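Local coordinates for DNA-binding protein HU (Anabaena sp., PDB 1P71) that binds and wraps DNA as a histone-like homodimer, stabilising it against denaturation, and is essential for heterocyst differentiation, at residues 23-26 / 27-31. Residues are numbered along the deposited sequence; the frame is centred on the assembly and turned at random.
Sequences AVLT and AALET
Glu-30 runs alongside Thr-26, one helical turn earlier, and meets it with CB, CG, CD and OE2. Its CB packs against Thr-26 O, and CG comes closer still, 3.1 Å from Thr-26 O, because chi1 of -67° sets CG beside the backbone N. Beyond CG the chain runs extended: CD passes near the methyl of Thr-26, and OE2 ends 3.7 Å from Thr-26 CG2, a van der Waals contact. With chi1 of Thr-26 at -59°, its CG2 is anti to the backbone N and lies next to the carboxylate, while OG1 hydrogen-bonds to Asp-22 O one turn back.

Leu-25 and Leu-29 meet on another face, where Leu-25 CG lies 4.1 Å from Leu-29 CD1 and Leu-29 CG rests on Leu-25 O at 3.3 Å. Leu-25 also packs on Leu-6 and Val-7 of helix 3-14, while Leu-29 reaches Phe-47 of the second subunit.

Ala-27 O is gripped twice, by Thr-31 N and by Thr-31 OG1 at 2.7 Å, from opposite faces of its plane; Lys-13 NZ of the second subunit hydrogen-bonds to Thr-31 OG1. Bonds from i+4 to i, such as Leu-29 N to Leu-25 O (3.0 Å, 170° at the hydrogen), mark helix 18-37 as alpha-helical here. Val-24 and Ala-27 pack on Val-10 of the second subunit and Thr-31 on its Leu-6, placing this face in the core of the intertwined HU dimer.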
ATOM      1  N   ALA C  23       3.199 -18.752   0.087  1.00 30.18           N
ATOM      2  CA  ALA C  23       2.369 -19.064  -1.072  1.00 30.19           C
ATOM      3  C   ALA C  23       1.178 -18.105  -1.184  1.00 30.49           C
ATOM      4  O   ALA C  23       0.970 -17.461  -2.224  1.00 30.70           O
ATOM      5  CB  ALA C  23       1.895 -20.521  -1.002  1.00 30.24           C
ATOM      6  N   VAL C  24       0.409 -17.996  -0.099  1.00 30.85           N
ATOM      7  CA  VAL C  24      -0.781 -17.152  -0.099  1.00 31.16           C
ATOM      8  C   VAL C  24      -0.410 -15.658  -0.194  1.00 31.08           C
ATOM      9  O   VAL C  24      -1.051 -14.892  -0.919  1.00 30.41           O
ATOM     10  CB  VAL C  24      -1.679 -17.441   1.142  1.00 31.16           C
ATOM     11  CG1 VAL C  24      -2.865 -16.469   1.206  1.00 32.51           C
ATOM     12  CG2 VAL C  24      -2.165 -18.885   1.140  1.00 31.29           C
ATOM     13  N   LEU C  25       0.640 -15.247   0.506  1.00 31.30           N
ATOM     14  CA  LEU C  25       1.058 -13.848   0.424  1.00 32.05           C
ATOM     15  C   LEU C  25       1.526 -13.462  -0.995  1.00 32.12           C
ATOM     16  O   LEU C  25       1.136 -12.412  -1.503  1.00 32.33           O
ATOM     17  CB  LEU C  25       2.108 -13.499   1.490  1.00 32.19           C
ATOM     18  CG  LEU C  25       2.649 -12.068   1.442  1.00 33.83           C
ATOM     19  CD1 LEU C  25       1.608 -11.027   1.956  1.00 32.71           C
ATOM     20  CD2 LEU C  25       3.992 -11.940   2.173  1.00 34.17           C
ATOM     21  N   THR C  26       2.340 -14.306  -1.631  1.00 32.29           N
ATOM     22  CA  THR C  26       2.850 -14.019  -2.972  1.00 32.70           C
ATOM     23  C   THR C  26       1.703 -13.882  -3.966  1.00 32.57           C
ATOM     24  O   THR C  26       1.678 -12.938  -4.760  1.00 32.96           O
ATOM     25  CB  THR C  26       3.859 -15.095  -3.431  1.00 33.02           C
ATOM     26  OG1 THR C  26       4.954 -15.134  -2.502  1.00 34.72           O
ATOM     27  CG2 THR C  26       4.525 -14.699  -4.747  1.00 33.17           C
ATOM     28  N   ALA C  27       0.747 -14.803  -3.909  1.00 32.21           N
ATOM     29  CA  ALA C  27      -0.423 -14.729  -4.778  1.00 31.83           C
ATOM     30  C   ALA C  27      -1.256 -13.472  -4.530  1.00 31.68           C
ATOM     31  O   ALA C  27      -1.819 -12.930  -5.462  1.00 31.92           O
ATOM     32  CB  ALA C  27      -1.275 -15.962  -4.645  1.00 31.87           C
ATOM     33  N   ALA C  28      -1.325 -13.021  -3.274  1.00 31.37           N
ATOM     34  CA  ALA C  28      -2.113 -11.839  -2.891  1.00 30.76           C
ATOM     35  C   ALA C  28      -1.531 -10.566  -3.492  1.00 30.53           C
ATOM     36  O   ALA C  28      -2.258  -9.767  -4.095  1.00 30.82           O
ATOM     37  CB  ALA C  28      -2.211 -11.731  -1.363  1.00 30.40           C
ATOM     38  N   LEU C  29      -0.214 -10.402  -3.352  1.00 29.70           N
ATOM     39  CA  LEU C  29       0.504  -9.273  -3.931  1.00 29.53           C
ATOM     40  C   LEU C  29       0.487  -9.308  -5.451  1.00 29.61           C
ATOM     41  O   LEU C  29       0.341  -8.268  -6.083  1.00 29.60           O
ATOM     42  CB  LEU C  29       1.944  -9.232  -3.430  1.00 29.76           C
ATOM     43  CG  LEU C  29       2.139  -9.315  -1.912  1.00 28.98           C
ATOM     44  CD1 LEU C  29       3.622  -9.455  -1.581  1.00 28.23           C
ATOM     45  CD2 LEU C  29       1.503  -8.140  -1.192  1.00 28.97           C
ATOM     46  N   GLU C  30       0.640 -10.496  -6.039  1.00 29.58           N
ATOM     47  CA  GLU C  30       0.608 -10.619  -7.498  1.00 29.40           C
ATOM     48  C   GLU C  30      -0.775 -10.252  -8.042  1.00 28.63           C
ATOM     49  O   GLU C  30      -0.879  -9.614  -9.098  1.00 28.95           O
ATOM     50  CB  GLU C  30       1.042 -12.021  -7.973  1.00 30.36           C
ATOM     51  CG  GLU C  30       2.515 -12.345  -7.716  1.00 32.44           C
ATOM     52  CD  GLU C  30       2.976 -13.678  -8.306  1.00 36.29           C
ATOM     53  OE1 GLU C  30       2.130 -14.509  -8.740  1.00 35.58           O
ATOM     54  OE2 GLU C  30       4.210 -13.898  -8.329  1.00 37.92           O
ATOM     55  N   THR C  31      -1.819 -10.654  -7.317  1.00 27.74           N
ATOM     56  CA  THR C  31      -3.208 -10.328  -7.650  1.00 27.26           C
ATOM     57  C   THR C  31      -3.513  -8.848  -7.550  1.00 27.31           C
ATOM     58  O   THR C  31      -4.202  -8.298  -8.404  1.00 26.93           O
ATOM     59  CB  THR C  31      -4.174 -11.109  -6.745  1.00 27.72           C
ATOM     60  OG1 THR C  31      -4.001 -12.515  -6.962  1.00 27.29           O
ATOM     61  CG2 THR C  31      -5.650 -10.854  -7.149  1.00 26.82           C
TER